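Local atomic coordinates of 4-hydroxy-tetrahydrodipicolinate synthase (PDB entry 2EHH), a protein that probably catalyses the condensation of pyruvate with aspartate beta-semialdehyde to 4-hydroxy-tetrahydrodipicolinate, a step of lysine biosynthesis. Residues A99-P104 / E116-V121; P128-N133 / I157-E162. All coordinates share one frame; numbering follows the deposited sequence.

Contact 1 of 2, residues A99-P104 / E116-V121; sequences ALVVVP and EHFKTV
F118 and H117 reach from helix 111-124 to the end of strand 98-102, the first strand and the helix of a beta-alpha-beta unit in the (beta/alpha)8 TIM barrel. The axes of the short segments run nearly antiparallel, at 158°, and approach to 10.5 Å, so side chains must fill the gap between them. F118 is the main bump. Its CG lies anti to the carbonyl carbon and beside the backbone N (chi1 -74°), which leads the ring forward into a hollow walled by V101, V103 and P104. The far rim of the ring enters first: V101 CG1 comes within 3.5 Å of F118 CE1, while V101 O lies at the ring edge, in its plane, 3.3 Å from the same CE1. V101 and F118 lie antiparallel, flank to flank. V103 points away from the helix at CB, yet its CG2 still touches F118 CZ, meeting the phenyl crosswise. On the helix side, H117 CD2 stands over one face of the F118 ring. H117 in turn receives the second bump, the P104 ring, facing it from the strand side. P104 CG sits over the centre of the imidazole, 3.6 Å from its centroid and 11° off the normal, a CH-pi contact. H117 ND1 is hydrogen-bonded to T81 OG1, outside the two segments, which limits rotation of the imidazole. F118 also packs on I131 of strand 129-133, so the helix lies over two neighbouring strands. No direct hydrogen bond joins the segments; one water bridges them, donating to V102 O at 2.7 Å and lying in the imidazole plane, 2.8 Å from the other nitrogen, H117 NE2.

Contact 2 of 2, residues P128-N133 / I157-E162; sequences PIIIYN and IVASKE
Y132 and K161, bridged partners on neighbouring parallel strands of the TIM barrel, send their side chains out together from the same face of the sheet. K161, extended throughout, runs over one face of the phenol ring, and its CD sits toward the rim, 3.7 Å from the centroid in a CH-pi contact. The tightest part of the ladder is here: K161 N donates to I131 O at 2.6 Å, almost straight down the carbonyl, and N133 N donates to K161 O at 3.0 Å. On the other sheet face, N133 ND2 meets E162 OE1 at 3.0 Å on the syn side, somewhat out of the carboxylate plane, and also bonds E141; the amide and carboxylate planes are 42° apart. S160 OG donates to E162 OE2 at 2.6 Å, and R169 makes a salt bridge to OE1, so the buried carboxylate is held at both oxygens. In mid-ladder I131 N donates to A159 O at 2.8 Å. The opposite end is looser. A beta bulge shifts the register between I129 and I130, V158 N reaches I129 O at 3.2 Å, and P128 CB only brushes V158 CG2, both residues being partly exposed. I131 CD1 reaches back across the bulge to pack on I157 CG2. The Y132 hydroxyl stands 3.3 Å from K161 NZ, consistent with the predicted roles of Y132 as proton donor/acceptor and K161 as Schiff-base lysine.

In the fold
Contacts 1 and 2 lie in neighbouring parts of the barrel wall, their centres 9 Å apart. Helix 111-124 leads directly into strand 129-133, between strands 98-102 and 157-162. Strands 98-102 and 129-133 are joined by probable hydrogen bonds, A99 N to P128 O at 2.9 Å and A99 O to I130 N at 2.8 Å. Contact 1 backs the wall with its helix, while contact 2 carries the predicted catalytic pair. They meet near the active site where V102 CA packs 3.6 Å from Y132 CB; Y106 of the second subunit also packs on both residues. The side chains of T43 and I203, predicted for proton relay and pyruvate binding, lie about 4 Å from those of Y132 and K161.

Contact 1 of 2, residues A99-P104 / E116-V121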
loop_
_atom_site.group_PDB
_atom_site.type_symbol
_atom_site.label_atom_id
_atom_site.label_comp_id
_atom_site.label_asym_id
_atom_site.label_seq_id
_atom_site.Cartn_x
_atom_site.Cartn_y
_atom_site.Cartn_z
ATOM N N ALA A 99 4.908 -31.749 1.175
ATOM C CA ALA A 99 4.723 -30.955 -0.033
ATOM C C ALA A 99 4.416 -29.507 0.340
ATOM O O ALA A 99 3.535 -29.247 1.158
ATOM C CB ALA A 99 3.581 -31.525 -0.868
ATOM N N LEU A 100 5.163 -28.577 -0.250
ATOM C CA LEU A 100 4.961 -27.148 -0.013
ATOM C C LEU A 100 4.083 -26.671 -1.164
ATOM O O LEU A 100 4.487 -26.728 -2.326
ATOM C CB LEU A 100 6.294 -26.399 -0.038
ATOM C CG LEU A 100 6.214 -24.892 0.231
ATOM C CD1 LEU A 100 6.412 -24.628 1.721
ATOM C CD2 LEU A 100 7.286 -24.176 -0.565
ATOM N N VAL A 101 2.882 -26.211 -0.842
ATOM C CA VAL A 101 1.937 -25.766 -1.853
ATOM C C VAL A 101 1.678 -24.276 -1.723
ATOM O O VAL A 101 1.037 -23.828 -0.774
ATOM C CB VAL A 101 0.617 -26.530 -1.712
ATOM C CG1 VAL A 101 -0.351 -26.113 -2.807
ATOM C CG2 VAL A 101 0.893 -28.035 -1.765
ATOM N N VAL A 102 2.190 -23.509 -2.674
ATOM C CA VAL A 102 2.026 -22.063 -2.634
ATOM C C VAL A 102 0.590 -21.635 -2.910
ATOM O O VAL A 102 -0.155 -22.314 -3.625
ATOM C CB VAL A 102 2.974 -21.370 -3.657
ATOM C CG1 VAL A 102 2.507 -21.658 -5.084
ATOM C CG2 VAL A 102 3.030 -19.867 -3.397
ATOM N N VAL A 103 0.189 -20.523 -2.304
ATOM C CA VAL A 103 -1.140 -19.979 -2.538
ATOM C C VAL A 103 -1.072 -19.546 -4.001
ATOM O O VAL A 103 -0.110 -18.903 -4.406
ATOM C CB VAL A 103 -1.401 -18.727 -1.660
ATOM C CG1 VAL A 103 -2.643 -17.989 -2.146
ATOM C CG2 VAL A 103 -1.559 -19.137 -0.204
ATOM N N PRO A 104 -2.076 -19.907 -4.811
ATOM C CA PRO A 104 -2.091 -19.534 -6.228
ATOM C C PRO A 104 -1.744 -18.073 -6.505
ATOM O O PRO A 104 -2.363 -17.155 -5.957
ATOM C CB PRO A 104 -3.508 -19.877 -6.648
ATOM C CG PRO A 104 -3.763 -21.137 -5.863
ATOM C CD PRO A 104 -3.223 -20.777 -4.486
ATOM N N GLU A 116 -11.057 -24.575 -2.012
ATOM C CA GLU A 116 -11.194 -25.728 -2.900
ATOM C C GLU A 116 -9.861 -26.187 -3.483
ATOM O O GLU A 116 -9.658 -27.378 -3.713
ATOM C CB GLU A 116 -12.198 -25.424 -4.017
ATOM C CG GLU A 116 -13.602 -25.191 -3.486
ATOM C CD GLU A 116 -14.658 -25.171 -4.572
ATOM O OE1 GLU A 116 -15.798 -24.752 -4.277
ATOM O OE2 GLU A 116 -14.353 -25.580 -5.714
ATOM N N HIS A 117 -8.947 -25.247 -3.704
ATOM C CA HIS A 117 -7.628 -25.577 -4.241
ATOM C C HIS A 117 -6.875 -26.502 -3.284
ATOM O O HIS A 117 -6.514 -27.630 -3.632
ATOM C CB HIS A 117 -6.817 -24.292 -4.453
ATOM C CG HIS A 117 -5.417 -24.522 -4.933
ATOM N ND1 HIS A 117 -5.122 -24.905 -6.227
ATOM C CD2 HIS A 117 -4.226 -24.399 -4.299
ATOM C CE1 HIS A 117 -3.812 -25.002 -6.367
ATOM N NE2 HIS A 117 -3.244 -24.701 -5.210
ATOM N N PHE A 118 -6.649 -26.017 -2.071
ATOM C CA PHE A 118 -5.924 -26.783 -1.071
ATOM C C PHE A 118 -6.669 -28.033 -0.631
ATOM O O PHE A 118 -6.054 -29.067 -0.372
ATOM C CB PHE A 118 -5.608 -25.894 0.132
ATOM C CG PHE A 118 -4.512 -24.897 -0.133
ATOM C CD1 PHE A 118 -3.177 -25.292 -0.119
ATOM C CD2 PHE A 118 -4.815 -23.574 -0.435
ATOM C CE1 PHE A 118 -2.154 -24.383 -0.406
ATOM C CE2 PHE A 118 -3.802 -22.655 -0.722
ATOM C CZ PHE A 118 -2.469 -23.062 -0.708
ATOM N N LYS A 119 -7.990 -27.940 -0.554
ATOM C CA LYS A 119 -8.802 -29.083 -0.153
ATOM C C LYS A 119 -8.648 -30.190 -1.197
ATOM O O LYS A 119 -8.412 -31.351 -0.860
ATOM C CB LYS A 119 -10.269 -28.671 -0.041
ATOM C CG LYS A 119 -11.182 -29.732 0.555
ATOM C CD LYS A 119 -12.639 -29.297 0.466
ATOM C CE LYS A 119 -13.541 -30.147 1.351
ATOM N NZ LYS A 119 -13.475 -31.596 1.018
ATOM N N THR A 120 -8.774 -29.817 -2.466
ATOM C CA THR A 120 -8.652 -30.777 -3.560
ATOM C C THR A 120 -7.318 -31.511 -3.522
ATOM O O THR A 120 -7.275 -32.742 -3.597
ATOM C CB THR A 120 -8.833 -30.075 -4.925
ATOM O OG1 THR A 120 -10.157 -29.535 -4.997
ATOM C CG2 THR A 120 -8.633 -31.063 -6.081
ATOM N N VAL A 121 -6.230 -30.761 -3.398
ATOM C CA VAL A 121 -4.903 -31.361 -3.340
ATOM C C VAL A 121 -4.743 -32.258 -2.109
ATOM O O VAL A 121 -4.292 -33.397 -2.219
ATOM C CB VAL A 121 -3.799 -30.277 -3.311
ATOM C CG1 VAL A 121 -2.435 -30.923 -3.094
ATOM C CG2 VAL A 121 -3.803 -29.494 -4.615
HETATM O O HOH W 1 -0.540 -24.201 -5.487
#

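Contact 2 of 2, residues P128-N133 / I157-E162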
loop_
_atom_site.group_PDB
_atom_site.type_symbol
_atom_site.label_atom_id
_atom_site.label_comp_id
_atom_site.label_asym_id
_atom_site.label_seq_id
_atom_site.Cartn_x
_atom_site.Cartn_y
_atom_site.Cartn_z
ATOM N N PRO A 128 1.862 -34.989 3.996
ATOM C CA PRO A 128 1.782 -33.756 4.785
ATOM C C PRO A 128 1.943 -32.541 3.871
ATOM O O PRO A 128 2.850 -32.494 3.045
ATOM C CB PRO A 128 2.938 -33.902 5.770
ATOM C CG PRO A 128 2.998 -35.393 5.986
ATOM C CD PRO A 128 2.849 -35.920 4.570
ATOM N N ILE A 129 1.060 -31.564 4.026
ATOM C CA ILE A 129 1.097 -30.368 3.197
ATOM C C ILE A 129 1.334 -29.093 3.990
ATOM O O ILE A 129 0.729 -28.882 5.042
ATOM C CB ILE A 129 -0.222 -30.216 2.415
ATOM C CG1 ILE A 129 -0.361 -31.374 1.422
ATOM C CG2 ILE A 129 -0.261 -28.864 1.695
ATOM C CD1 ILE A 129 -1.744 -31.501 0.826
ATOM N N ILE A 130 2.221 -28.251 3.468
ATOM C CA ILE A 130 2.542 -26.970 4.086
ATOM C C ILE A 130 2.053 -25.867 3.155
ATOM O O ILE A 130 2.475 -25.790 2.002
ATOM C CB ILE A 130 4.067 -26.771 4.268
ATOM C CG1 ILE A 130 4.670 -27.953 5.026
ATOM C CG2 ILE A 130 4.335 -25.463 5.027
ATOM C CD1 ILE A 130 6.183 -27.879 5.178
ATOM N N ILE A 131 1.153 -25.028 3.650
ATOM C CA ILE A 131 0.647 -23.917 2.856
ATOM C C ILE A 131 1.761 -22.873 2.771
ATOM O O ILE A 131 2.493 -22.659 3.740
ATOM C CB ILE A 131 -0.590 -23.280 3.525
ATOM C CG1 ILE A 131 -1.769 -24.252 3.461
ATOM C CG2 ILE A 131 -0.941 -21.960 2.836
ATOM C CD1 ILE A 131 -2.961 -23.824 4.307
ATOM N N TYR A 132 1.903 -22.231 1.616
ATOM C CA TYR A 132 2.933 -21.210 1.466
ATOM C C TYR A 132 2.272 -19.885 1.113
ATOM O O TYR A 132 1.791 -19.694 -0.006
ATOM C CB TYR A 132 3.944 -21.622 0.385
ATOM C CG TYR A 132 5.046 -20.611 0.136
ATOM C CD1 TYR A 132 5.366 -19.644 1.090
ATOM C CD2 TYR A 132 5.795 -20.643 -1.044
ATOM C CE1 TYR A 132 6.400 -18.737 0.877
ATOM C CE2 TYR A 132 6.834 -19.738 -1.261
ATOM C CZ TYR A 132 7.130 -18.792 -0.294
ATOM O OH TYR A 132 8.171 -17.910 -0.485
ATOM N N ASN A 133 2.244 -18.980 2.087
ATOM C CA ASN A 133 1.632 -17.667 1.915
ATOM C C ASN A 133 2.696 -16.595 1.738
ATOM O O ASN A 133 3.535 -16.391 2.618
ATOM C CB ASN A 133 0.764 -17.336 3.138
ATOM C CG ASN A 133 0.014 -16.020 2.995
ATOM O OD1 ASN A 133 -0.808 -15.854 2.089
ATOM N ND2 ASN A 133 0.283 -15.081 3.899
ATOM N N ILE A 157 -3.396 -31.123 6.167
ATOM C CA ILE A 157 -2.811 -29.782 6.115
ATOM C C ILE A 157 -2.315 -29.455 7.520
ATOM O O ILE A 157 -3.101 -29.152 8.420
ATOM C CB ILE A 157 -3.867 -28.777 5.618
ATOM C CG1 ILE A 157 -4.254 -29.151 4.180
ATOM C CG2 ILE A 157 -3.331 -27.362 5.686
ATOM C CD1 ILE A 157 -5.375 -28.333 3.585
ATOM N N VAL A 158 -0.996 -29.508 7.688
ATOM C CA VAL A 158 -0.365 -29.332 8.996
ATOM C C VAL A 158 0.474 -28.097 9.292
ATOM O O VAL A 158 0.884 -27.896 10.435
ATOM C CB VAL A 158 0.533 -30.540 9.290
ATOM C CG1 VAL A 158 -0.272 -31.826 9.171
ATOM C CG2 VAL A 158 1.697 -30.558 8.307
ATOM N N ALA A 159 0.751 -27.278 8.290
ATOM C CA ALA A 159 1.576 -26.108 8.548
ATOM C C ALA A 159 1.454 -25.035 7.481
ATOM O O ALA A 159 0.804 -25.228 6.453
ATOM C CB ALA A 159 3.023 -26.532 8.675
ATOM N N SER A 160 2.082 -23.897 7.747
ATOM C CA SER A 160 2.091 -22.793 6.801
ATOM C C SER A 160 3.415 -22.048 6.859
ATOM O O SER A 160 3.923 -21.748 7.942
ATOM C CB SER A 160 0.958 -21.807 7.090
ATOM O OG SER A 160 0.984 -20.735 6.153
ATOM N N LYS A 161 3.985 -21.778 5.689
ATOM C CA LYS A 161 5.218 -21.013 5.603
ATOM C C LYS A 161 4.715 -19.594 5.400
ATOM O O LYS A 161 4.120 -19.278 4.364
ATOM C CB LYS A 161 6.053 -21.435 4.397
ATOM C CG LYS A 161 7.294 -20.574 4.195
ATOM C CD LYS A 161 8.004 -20.906 2.876
ATOM C CE LYS A 161 9.226 -20.015 2.670
ATOM N NZ LYS A 161 9.799 -20.137 1.295
ATOM N N GLU A 162 4.949 -18.743 6.389
ATOM C CA GLU A 162 4.473 -17.370 6.327
ATOM C C GLU A 162 5.534 -16.325 6.002
ATOM O O GLU A 162 6.378 -15.997 6.836
ATOM C CB GLU A 162 3.794 -17.003 7.649
ATOM C CG GLU A 162 2.491 -17.742 7.925
ATOM C CD GLU A 162 1.379 -17.349 6.961
ATOM O OE1 GLU A 162 1.371 -16.184 6.499
ATOM O OE2 GLU A 162 0.501 -18.196 6.684
#